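Local coordinates for DNA mismatch repair protein MutS (Thermus aquaticus, PDB 1EWQ) that recognises and binds mismatched DNA, probably as the first step of mismatch repair, and has a weak ATPase activity, at residues Tyr20-Leu23 with Arg24-Pro28; His60-Lys64 with Asp65-Pro69; Leu115-Pro118 with Gly119-Leu122; Ala226-Gln229 with Arg230-Gly233; Arg490-Ala493 with Leu494-Arg498. All blocks are in the same frame, centred on the assembly; numbering follows the deposited sequence.

Interaction 1: residues Tyr20-Leu23 with Arg24-Pro28; sequences YVEL and RDQYP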
# COMPACT_ATOMS: atom_id res chain seq x y z
N TYR C 20 11.50 20.73 26.25
CA TYR C 20 11.20 19.79 25.17
C TYR C 20 12.02 18.50 25.25
O TYR C 20 11.48 17.39 25.31
CB TYR C 20 11.44 20.46 23.82
CG TYR C 20 11.57 19.50 22.65
CD1 TYR C 20 10.46 18.80 22.17
CD2 TYR C 20 12.79 19.29 22.03
CE1 TYR C 20 10.57 17.91 21.10
CE2 TYR C 20 12.92 18.40 20.96
CZ TYR C 20 11.81 17.72 20.50
OH TYR C 20 11.93 16.84 19.45
N VAL C 21 13.34 18.66 25.24
CA VAL C 21 14.27 17.55 25.30
C VAL C 21 14.10 16.69 26.55
O VAL C 21 14.30 15.47 26.50
CB VAL C 21 15.74 18.06 25.21
CG1 VAL C 21 16.72 16.96 25.57
CG2 VAL C 21 16.02 18.58 23.80
N GLU C 22 13.73 17.32 27.66
CA GLU C 22 13.53 16.61 28.92
C GLU C 22 12.41 15.58 28.79
O GLU C 22 12.57 14.42 29.17
CB GLU C 22 13.18 17.60 30.03
CG GLU C 22 13.58 17.14 31.41
CD GLU C 22 15.08 17.28 31.65
OE1 GLU C 22 15.58 18.43 31.60
OE2 GLU C 22 15.75 16.25 31.88
N LEU C 23 11.26 16.03 28.27
CA LEU C 23 10.11 15.16 28.09
C LEU C 23 10.41 14.08 27.05
O LEU C 23 10.13 12.90 27.26
CB LEU C 23 8.89 15.97 27.64
CG LEU C 23 8.36 17.04 28.60
CD1 LEU C 23 7.30 17.88 27.91
CD2 LEU C 23 7.79 16.37 29.84
N ARG C 24 10.98 14.50 25.93
CA ARG C 24 11.31 13.60 24.84
C ARG C 24 12.02 12.33 25.30
O ARG C 24 11.54 11.22 25.06
CB ARG C 24 12.19 14.31 23.81
CG ARG C 24 12.53 13.48 22.59
CD ARG C 24 13.77 14.02 21.91
NE ARG C 24 14.89 14.03 22.84
CZ ARG C 24 16.10 14.51 22.57
NH1 ARG C 24 16.37 15.02 21.37
NH2 ARG C 24 17.05 14.46 23.50
N ASP C 25 13.15 12.50 25.97
CA ASP C 25 13.93 11.36 26.46
C ASP C 25 13.15 10.43 27.38
O ASP C 25 13.50 9.27 27.54
CB ASP C 25 15.20 11.85 27.16
CG ASP C 25 16.18 12.51 26.20
OD1 ASP C 25 16.55 11.87 25.19
OD2 ASP C 25 16.58 13.66 26.46
N GLN C 26 12.09 10.95 27.99
CA GLN C 26 11.26 10.15 28.88
C GLN C 26 10.44 9.11 28.11
O GLN C 26 9.99 8.13 28.69
CB GLN C 26 10.30 11.05 29.67
CG GLN C 26 10.97 11.81 30.79
CD GLN C 26 10.04 12.80 31.46
OE1 GLN C 26 8.88 12.48 31.74
NE2 GLN C 26 10.54 14.00 31.74
N TYR C 27 10.24 9.33 26.81
CA TYR C 27 9.48 8.38 25.99
C TYR C 27 10.22 8.03 24.69
O TYR C 27 9.76 8.34 23.59
CB TYR C 27 8.10 8.96 25.67
CG TYR C 27 7.30 9.32 26.89
CD1 TYR C 27 7.44 10.58 27.49
CD2 TYR C 27 6.42 8.41 27.47
CE1 TYR C 27 6.72 10.91 28.63
CE2 TYR C 27 5.70 8.73 28.61
CZ TYR C 27 5.85 9.98 29.18
OH TYR C 27 5.12 10.30 30.31
N PRO C 28 11.37 7.36 24.82
CA PRO C 28 12.27 6.90 23.76
C PRO C 28 11.64 6.23 22.54
O PRO C 28 12.14 6.37 21.43
CB PRO C 28 13.20 5.94 24.50
CG PRO C 28 13.29 6.57 25.85
CD PRO C 28 11.86 6.92 26.14
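V21 lies alongside R24 and D25, and here the contact is tight. The methyl CG1 of V21 touches R24 NH2 at 3.3 Å and D25 OD2 at 3.4 Å, while its CB sits over one face of the guanidinium. R24 gets there with CG anti to the backbone N (chi1 -176°) and a bend at chi3, which folds the group back over V21. Its NH2 grips the carboxylate of D25 in a salt bridge, 3.1 Å to OD2, which is met on its syn side and lies close to the guanidinium plane. R24 NE is buried by the fold-back and has no partner in the model. Y20 OH stands 4.2 Å from R24 CD, the ring and the guanidinium turned well away from parallel. Behind the side chains run two straight backbone bonds, R24 N to Y20 O and D25 N to V21 O.

The other flank, toward solvent, is looser. Q26 stretches back along the helix, and its NE2 makes only a weak bond to E22 O (3.3 Å, 129° at the hydrogen). Backbone bonding has shifted to a three-residue step: Q26 N reaches L23 O at 2.9 Å, and that same oxygen lies at the edge of the Y27 ring, 3.6 Å from CD1.

Within MutS domain I, Y20, L23 and R24 rest on L32 of strand 31-36, Y20 OH accepts from F43 N, its ring edge-to-face on F43, R24 also touches D46 of helix 44-54, and Y27 packs on V112 and L115 of strand 110-116.

Interaction 2: residues His60-Lys64 with Asp65-Pro69; sequences HKTSK and DFTTP. With nucleotides of chain B.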
# COMPACT_ATOMS: atom_id res chain seq x y z
N HIS C 60 13.30 25.90 10.96
CA HIS C 60 14.35 25.87 11.97
C HIS C 60 13.99 26.82 13.11
O HIS C 60 13.20 27.74 12.94
CB HIS C 60 15.69 26.28 11.36
CG HIS C 60 15.55 27.19 10.19
ND1 HIS C 60 15.28 26.72 8.92
CD2 HIS C 60 15.58 28.54 10.10
CE1 HIS C 60 15.14 27.75 8.10
NE2 HIS C 60 15.32 28.86 8.79
N LYS C 61 14.59 26.59 14.27
CA LYS C 61 14.36 27.41 15.45
C LYS C 61 15.71 27.98 15.87
O LYS C 61 16.48 27.31 16.57
CB LYS C 61 13.77 26.55 16.58
CG LYS C 61 13.14 27.35 17.72
CD LYS C 61 12.02 28.24 17.20
CE LYS C 61 11.16 28.79 18.33
NZ LYS C 61 10.39 27.71 19.02
N THR C 62 15.99 29.21 15.45
CA THR C 62 17.26 29.84 15.77
C THR C 62 17.27 30.62 17.08
O THR C 62 16.31 31.32 17.41
CB THR C 62 17.70 30.79 14.63
OG1 THR C 62 17.94 30.02 13.44
CG2 THR C 62 18.98 31.53 15.01
N SER C 63 18.37 30.47 17.81
CA SER C 63 18.60 31.15 19.08
C SER C 63 20.10 31.41 19.14
O SER C 63 20.90 30.59 18.69
CB SER C 63 18.20 30.24 20.25
OG SER C 63 19.04 29.11 20.33
N LYS C 64 20.49 32.56 19.69
CA LYS C 64 21.91 32.94 19.78
C LYS C 64 22.83 31.73 19.83
O LYS C 64 23.70 31.54 18.98
CB LYS C 64 22.15 33.81 21.01
CG LYS C 64 23.59 34.27 21.15
CD LYS C 64 23.75 35.21 22.32
CE LYS C 64 25.18 35.71 22.43
NZ LYS C 64 25.35 36.61 23.60
N ASP C 65 22.62 30.91 20.85
CA ASP C 65 23.39 29.69 21.06
C ASP C 65 23.52 28.95 19.72
O ASP C 65 24.59 28.97 19.11
CB ASP C 65 22.66 28.83 22.09
CG ASP C 65 22.11 29.66 23.24
OD1 ASP C 65 22.93 30.26 23.98
OD2 ASP C 65 20.87 29.72 23.40
N PHE C 66 22.44 28.31 19.28
CA PHE C 66 22.47 27.59 18.01
C PHE C 66 21.09 27.51 17.37
O PHE C 66 20.10 27.99 17.92
CB PHE C 66 23.05 26.18 18.18
CG PHE C 66 22.08 25.15 18.74
CD1 PHE C 66 22.27 23.80 18.48
CD2 PHE C 66 20.98 25.53 19.50
CE1 PHE C 66 21.39 22.84 18.96
CE2 PHE C 66 20.09 24.58 19.99
CZ PHE C 66 20.29 23.23 19.72
N THR C 67 21.04 26.89 16.19
CA THR C 67 19.78 26.72 15.48
C THR C 67 19.53 25.22 15.33
O THR C 67 20.48 24.44 15.15
CB THR C 67 19.82 27.35 14.07
OG1 THR C 67 18.53 27.25 13.46
CG2 THR C 67 20.83 26.63 13.19
N THR C 68 18.27 24.82 15.40
CA THR C 68 17.91 23.42 15.29
C THR C 68 16.75 23.24 14.32
O THR C 68 15.94 24.15 14.11
CB THR C 68 17.50 22.83 16.66
OG1 THR C 68 17.22 21.43 16.51
CG2 THR C 68 16.25 23.53 17.20
N PRO C 69 16.65 22.05 13.71
CA PRO C 69 15.56 21.79 12.77
C PRO C 69 14.20 21.87 13.49
O PRO C 69 14.11 21.53 14.68
CB PRO C 69 15.87 20.39 12.26
CG PRO C 69 17.37 20.36 12.30
CD PRO C 69 17.67 20.99 13.63
P DA B 16 18.26 33.59 23.41
OP1 DA B 16 19.13 32.43 23.06
OP2 DA B 16 18.05 33.94 24.84
O5' DA B 16 18.83 34.86 22.64
C5' DA B 16 18.85 34.89 21.21
C4' DA B 16 19.00 36.31 20.72
O4' DA B 16 17.83 37.07 21.11
C3' DA B 16 20.20 37.05 21.29
O3' DA B 16 20.80 37.87 20.27
C2' DA B 16 19.62 37.89 22.42
C1' DA B 16 18.19 38.15 21.97
N9 DA B 16 17.23 38.16 23.07
C8 DA B 16 17.22 37.34 24.17
N7 DA B 16 16.21 37.55 24.98
C5 DA B 16 15.51 38.58 24.39
C6 DA B 16 14.34 39.26 24.76
N6 DA B 16 13.63 38.97 25.85
N1 DA B 16 13.91 40.25 23.95
C2 DA B 16 14.61 40.53 22.85
N3 DA B 16 15.73 39.97 22.39
C4 DA B 16 16.13 38.99 23.22
P DG B 17 22.06 38.80 20.63
OP1 DG B 17 22.83 38.99 19.37
OP2 DG B 17 22.74 38.27 21.84
O5' DG B 17 21.37 40.18 21.01
C5' DG B 17 20.45 40.80 20.10
C4' DG B 17 19.95 42.10 20.68
O4' DG B 17 18.93 41.86 21.69
C3' DG B 17 21.03 42.94 21.35
O3' DG B 17 20.83 44.32 21.03
C2' DG B 17 20.79 42.69 22.83
C1' DG B 17 19.28 42.56 22.88
N9 DG B 17 18.75 41.81 24.01
C8 DG B 17 19.32 40.73 24.65
N7 DG B 17 18.60 40.27 25.63
C5 DG B 17 17.48 41.09 25.65
C6 DG B 17 16.34 41.08 26.50
O6 DG B 17 16.09 40.31 27.43
N1 DG B 17 15.45 42.09 26.17
C2 DG B 17 15.62 43.00 25.15
N2 DG B 17 14.64 43.90 24.99
N3 DG B 17 16.68 43.02 24.35
C4 DG B 17 17.56 42.05 24.66
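K61 and T68 form a hydrogen-bonded pair, K61 N to T68 O at 2.8 Å and T68 N to K61 O at 3.3 Å. F66 O accepts twice from S63: from N and, at 2.9 Å, from OG in the carbonyl plane. A chi1 of 66° puts the hydroxyl there, between backbone N and carbonyl carbon. T62 OG1 and T67 OG1 share a hydrogen bond of 2.8 Å.

These links make a beta hairpin of strands 59-62 and 67-74, at an edge of the mixed sheet of MutS domain I; T62 and T67 form a non-hydrogen-bonded pair, as H60 and P69 do, on either side of K61 and T68. With an alanine in place of S63, F66 O would probably keep only that residue's backbone N, leaving the loop freer to flex.

Packing is slight: K61 CB meets T68 CG2, whose neighbouring OG1 bonds to K6 O, and F66 turns a ring edge to S63 OG.

K64, extended beyond CG, reaches along the DNA strand, its CD 3.3 Å from OP2 of DG17 of chain B. D65 OD2 comes within 3.2 Å of OP1 of DA16 of chain B, two oxygens that would probably repel if both are charged.

Interaction 3: residues Leu115-Pro118 with Gly119-Leu122; sequences LLTP and GTLL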
# COMPACT_ATOMS: atom_id res chain seq x y z
N LEU C 115 -0.66 9.13 25.54
CA LEU C 115 0.10 8.44 24.53
C LEU C 115 -0.91 7.89 23.53
O LEU C 115 -2.01 7.50 23.92
CB LEU C 115 0.89 7.29 25.16
CG LEU C 115 1.83 7.69 26.31
CD1 LEU C 115 2.55 6.45 26.83
CD2 LEU C 115 2.85 8.71 25.81
N LEU C 116 -0.55 7.88 22.26
CA LEU C 116 -1.44 7.34 21.23
C LEU C 116 -0.76 6.15 20.59
O LEU C 116 0.22 6.30 19.87
CB LEU C 116 -1.76 8.38 20.17
CG LEU C 116 -2.50 9.64 20.62
CD1 LEU C 116 -2.88 10.47 19.40
CD2 LEU C 116 -3.75 9.28 21.38
N THR C 117 -1.28 4.96 20.88
CA THR C 117 -0.74 3.74 20.32
C THR C 117 -1.92 2.98 19.72
O THR C 117 -3.03 3.07 20.22
CB THR C 117 -0.01 2.91 21.39
OG1 THR C 117 -0.96 2.29 22.27
CG2 THR C 117 0.93 3.81 22.19
N PRO C 118 -1.69 2.23 18.65
CA PRO C 118 -2.76 1.48 17.99
C PRO C 118 -3.75 0.75 18.88
O PRO C 118 -4.96 0.82 18.65
CB PRO C 118 -1.99 0.54 17.04
CG PRO C 118 -0.68 0.36 17.74
CD PRO C 118 -0.36 1.75 18.24
N GLY C 119 -3.26 0.07 19.91
CA GLY C 119 -4.17 -0.67 20.79
C GLY C 119 -4.73 0.04 22.01
O GLY C 119 -5.33 -0.62 22.86
N THR C 120 -4.57 1.35 22.12
CA THR C 120 -5.08 2.06 23.29
C THR C 120 -5.80 3.36 22.90
O THR C 120 -5.98 4.25 23.73
CB THR C 120 -3.94 2.43 24.26
OG1 THR C 120 -3.04 3.35 23.62
CG2 THR C 120 -3.16 1.18 24.68
N LEU C 121 -6.22 3.45 21.65
CA LEU C 121 -6.89 4.64 21.16
C LEU C 121 -8.26 4.89 21.79
O LEU C 121 -9.07 3.98 21.98
CB LEU C 121 -7.04 4.56 19.64
CG LEU C 121 -5.71 4.40 18.88
CD1 LEU C 121 -6.01 4.19 17.39
CD2 LEU C 121 -4.80 5.62 19.12
N LEU C 122 -8.51 6.16 22.12
CA LEU C 122 -9.78 6.57 22.71
C LEU C 122 -10.50 7.58 21.82
O LEU C 122 -11.66 7.89 22.06
CB LEU C 122 -9.54 7.18 24.09
CG LEU C 122 -9.35 6.09 25.15
CD1 LEU C 122 -8.51 6.61 26.30
CD2 LEU C 122 -10.70 5.61 25.61
O HOH W 1 -4.03 5.89 22.82
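T117 and T120 close a buried, polar beta turn where the chain leaves strand 110-116, an edge strand of the domain I sheet, and heads into the loop before strand 134-139. P118 and G119 form its corners, with backbone angles close to those of a type I turn. T120 N bonds back to T117 O at 3.0 Å, almost straight at the hydrogen (170°) but coming from above the carbonyl plane.

The two threonine side chains meet across the turn, OG1 to OG1 at 2.7 Å. In both residues OG1 lies between the backbone N and the carbonyl carbon (chi1 73° and 64°), and this turns the two hydroxyls toward each other; CG2 of T120 also touches T117 OG1. A water sits beside them, 2.8 Å from L115 O and 2.8 Å from T120 OG1, with weak bonds to T120 O and T117 N, bridging the end of the strand to the far side of the turn.

The apolar flank belongs to L121. Its CG and CD2 come up against T117 O, each at 3.3 Å, and CD2 also meets L116 CB at 4.2 Å. L116 and L121 then continue onto helix 78-87, through F78 and A82 for the first and L86 for the second.

E177, on strand 177-180 of the next sheet, bonds through OE1 to both T117 OG1 and G119 N. The polar atoms buried here thus draw on each other, on a water and on a carboxylate, and two donors converging on one oxygen would probably favour the ionised form of E177.

Interaction 4: residues Ala226-Gln229 with Arg230-Gly233; sequences AYAQ and RTQG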
# COMPACT_ATOMS: atom_id res chain seq x y z
N ALA C 226 -0.87 -1.59 33.33
CA ALA C 226 0.25 -0.67 33.45
C ALA C 226 0.41 0.11 32.16
O ALA C 226 0.60 1.33 32.18
CB ALA C 226 1.53 -1.43 33.77
N TYR C 227 0.31 -0.59 31.04
CA TYR C 227 0.46 0.05 29.73
C TYR C 227 -0.67 1.04 29.41
O TYR C 227 -0.41 2.19 29.08
CB TYR C 227 0.54 -1.02 28.64
CG TYR C 227 1.06 -0.52 27.32
CD1 TYR C 227 2.41 -0.21 27.15
CD2 TYR C 227 0.20 -0.31 26.24
CE1 TYR C 227 2.90 0.28 25.95
CE2 TYR C 227 0.67 0.18 25.02
CZ TYR C 227 2.02 0.48 24.88
OH TYR C 227 2.50 0.98 23.70
N ALA C 228 -1.92 0.60 29.53
CA ALA C 228 -3.07 1.46 29.22
C ALA C 228 -3.25 2.65 30.16
O ALA C 228 -3.68 3.71 29.72
CB ALA C 228 -4.35 0.63 29.17
N GLN C 229 -2.94 2.49 31.44
CA GLN C 229 -3.09 3.59 32.38
C GLN C 229 -2.08 4.68 32.02
O GLN C 229 -2.34 5.87 32.18
CB GLN C 229 -2.90 3.09 33.82
CG GLN C 229 -3.95 2.03 34.16
CD GLN C 229 -3.92 1.52 35.60
OE1 GLN C 229 -2.86 1.20 36.15
NE2 GLN C 229 -5.10 1.42 36.20
N ARG C 230 -0.94 4.25 31.50
CA ARG C 230 0.09 5.18 31.08
C ARG C 230 -0.41 5.96 29.86
O ARG C 230 -0.42 7.19 29.87
CB ARG C 230 1.35 4.40 30.70
CG ARG C 230 2.63 5.22 30.54
CD ARG C 230 3.78 4.29 30.14
NE ARG C 230 3.69 3.03 30.89
CZ ARG C 230 4.46 1.96 30.69
NH1 ARG C 230 5.41 1.96 29.75
NH2 ARG C 230 4.25 0.87 31.42
N THR C 231 -0.85 5.24 28.83
CA THR C 231 -1.33 5.88 27.61
C THR C 231 -2.54 6.76 27.89
O THR C 231 -2.60 7.91 27.43
CB THR C 231 -1.72 4.85 26.51
OG1 THR C 231 -2.85 4.08 26.92
CG2 THR C 231 -0.55 3.91 26.23
N GLN C 232 -3.50 6.23 28.64
CA GLN C 232 -4.72 6.98 28.95
C GLN C 232 -4.41 8.22 29.79
O GLN C 232 -5.20 9.16 29.84
CB GLN C 232 -5.71 6.08 29.69
CG GLN C 232 -7.18 6.49 29.55
CD GLN C 232 -7.53 7.72 30.35
OE1 GLN C 232 -7.28 7.79 31.56
NE2 GLN C 232 -8.12 8.72 29.69
N GLY C 233 -3.25 8.22 30.43
CA GLY C 233 -2.88 9.35 31.26
C GLY C 233 -3.68 9.41 32.55
O GLY C 233 -3.83 10.48 33.13
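With chi1 of 67°, T231 carries OG1 between its backbone N and carbonyl carbon, turned back on A228, and sets CG2 against Y227. With CG anti to its own N (chi1 -164°), the ring of Y227 stands beside T231 and takes that methyl over one face, CE2 to CG2 at 4.1 Å. The hydroxyl of T231 donates to A228 O at 2.9 Å. Q232 N reaches the same oxygen at 2.7 Å, and both donors come from one face of the carbonyl plane, so A228 O is gripped twice.

R230 bends at chi3 and folds its guanidinium back along the helix, one face over Y227 CA, with NE 3.8 Å from A226 O.

The helix finishes in a Schellman motif. G233 has a positive phi, which suits glycine, and its N makes two weak bonds into the last turn, to Q229 O and R230 O, each 3.1 Å.

Beyond the turn, Y227 OH makes weak bonds to E177 and S203, and Q232 O accepts from R343. T231 pairs through its backbone with L115 of strand 110-116, on which its side chain and that of R230 also rest, and thus joins helix 215-232 to the domain I sheet.

Interaction 5: residues Arg490-Ala493 with Leu494-Arg498; sequences RLEA and LIRRR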
# COMPACT_ATOMS: atom_id res chain seq x y z
N ARG C 490 -13.27 42.16 28.04
CA ARG C 490 -13.46 41.57 29.37
C ARG C 490 -14.67 40.64 29.33
O ARG C 490 -14.62 39.53 29.86
CB ARG C 490 -13.69 42.66 30.44
CG ARG C 490 -13.76 42.10 31.85
CD ARG C 490 -14.07 43.16 32.92
NE ARG C 490 -15.45 43.06 33.41
CZ ARG C 490 -16.49 43.59 32.78
NH1 ARG C 490 -16.31 44.25 31.64
NH2 ARG C 490 -17.72 43.44 33.26
N LEU C 491 -15.74 41.10 28.71
CA LEU C 491 -16.94 40.28 28.61
C LEU C 491 -16.64 39.00 27.85
O LEU C 491 -16.96 37.91 28.30
CB LEU C 491 -18.06 41.06 27.92
CG LEU C 491 -18.61 42.21 28.75
CD1 LEU C 491 -19.73 42.92 28.01
CD2 LEU C 491 -19.12 41.66 30.08
N GLU C 492 -16.00 39.14 26.69
CA GLU C 492 -15.66 37.99 25.87
C GLU C 492 -14.84 36.96 26.65
O GLU C 492 -15.07 35.76 26.53
CB GLU C 492 -14.92 38.45 24.61
CG GLU C 492 -15.86 39.10 23.58
CD GLU C 492 -15.14 39.71 22.39
OE1 GLU C 492 -13.95 39.41 22.16
OE2 GLU C 492 -15.78 40.49 21.66
N ALA C 493 -13.90 37.44 27.46
CA ALA C 493 -13.06 36.55 28.26
C ALA C 493 -13.89 35.85 29.34
O ALA C 493 -13.69 34.66 29.62
CB ALA C 493 -11.93 37.33 28.89
N LEU C 494 -14.82 36.58 29.95
CA LEU C 494 -15.66 36.01 30.99
C LEU C 494 -16.64 35.02 30.39
O LEU C 494 -16.96 34.00 31.00
CB LEU C 494 -16.45 37.10 31.72
CG LEU C 494 -15.73 37.87 32.83
CD1 LEU C 494 -16.74 38.72 33.58
CD2 LEU C 494 -15.05 36.89 33.80
N ILE C 495 -17.11 35.31 29.18
CA ILE C 495 -18.05 34.43 28.51
C ILE C 495 -17.42 33.06 28.20
O ILE C 495 -18.03 32.03 28.45
CB ILE C 495 -18.58 35.07 27.22
CG1 ILE C 495 -19.46 36.27 27.58
CG2 ILE C 495 -19.38 34.05 26.42
CD1 ILE C 495 -19.93 37.08 26.38
N ARG C 496 -16.19 33.06 27.69
CA ARG C 496 -15.52 31.79 27.40
C ARG C 496 -15.41 30.96 28.67
O ARG C 496 -15.60 29.75 28.65
CB ARG C 496 -14.12 32.00 26.82
CG ARG C 496 -14.09 32.52 25.39
CD ARG C 496 -12.67 32.54 24.86
NE ARG C 496 -12.37 33.77 24.13
CZ ARG C 496 -12.07 34.93 24.71
NH1 ARG C 496 -12.01 35.03 26.03
NH2 ARG C 496 -11.83 35.99 23.96
N ARG C 497 -15.09 31.62 29.78
CA ARG C 497 -14.95 30.94 31.07
C ARG C 497 -16.25 30.30 31.51
O ARG C 497 -16.34 29.07 31.63
CB ARG C 497 -14.49 31.90 32.17
CG ARG C 497 -14.36 31.18 33.51
CD ARG C 497 -13.91 32.05 34.66
NE ARG C 497 -13.58 31.21 35.81
CZ ARG C 497 -13.13 31.66 36.98
NH1 ARG C 497 -12.95 32.96 37.17
NH2 ARG C 497 -12.83 30.80 37.96
N ARG C 498 -17.25 31.13 31.78
CA ARG C 498 -18.56 30.65 32.22
C ARG C 498 -19.12 29.57 31.30
O ARG C 498 -19.67 28.58 31.78
CB ARG C 498 -19.55 31.82 32.29
CG ARG C 498 -21.02 31.41 32.35
CD ARG C 498 -21.51 31.07 33.76
NE ARG C 498 -20.77 29.99 34.40
CZ ARG C 498 -21.33 29.04 35.15
NH1 ARG C 498 -22.64 29.04 35.36
NH2 ARG C 498 -20.58 28.10 35.70
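L491 and I495 share the shortest backbone bond of this helical turn, I495 N to L491 O at 2.7 Å, the donor nearly in line with the carbonyl. L494 N to R490 O (3.0 Å) and R496 N to E492 O (3.1 Å) run beside it, while R497 N to A493 O, at 3.4 Å, is weak.

Side-chain charge adds less. R496 bends at chi3 and one face of its guanidinium lies against E492 O near the rim, a doubtful placement, since NH1 sits too tightly against A493 in the model; the angle is too poor for a hydrogen bond. The carboxylate of E492 is further off, OE1 4.4 Å from R496 NH2 and well out of the guanidinium plane. No N-H points at it, so any attraction is probably weak.

Packing finishes the turn. I495, with CG1 anti to its carbonyl carbon (chi1 -68°), lays CG1 on L491 O at 3.1 Å. Cut back to an alanine, I495 would probably uncover that side of L491 O and open a gap beside it. L494 covers R490 O with CB and CG.

Other arginines find mates outside this pairing: R490 with E487, R497 with E501, R498 with D405, E501 and E505. L491 and E492 face helix 406-433. Helix 479-511 of MutS domain III is therefore held at this turn chiefly by its backbone, with E492 and R496 probably adding a mild, solvent-screened attraction.

Overall arrangement
From the N terminus the five contacts follow in series; each closes a short local turn, and none nests in or crosses another. Interaction 1, on helix 15-26, and interaction 2, the hairpin, do not touch, their nearest atoms about 7 Å apart, but both belong to MutS domain I. Interaction 3 follows an outer strand of that domain, 110-116, and meets interaction 1 where Y27 packs on L115. It meets interaction 4 more fully, through a probable L115 N to T231 O bond and the packing of T120 and L122, so the end of the helix sits against the turn that follows the edge strand. Interaction 5 lies far along the chain in domain III, its nearest atoms about 22 Å from interaction 4.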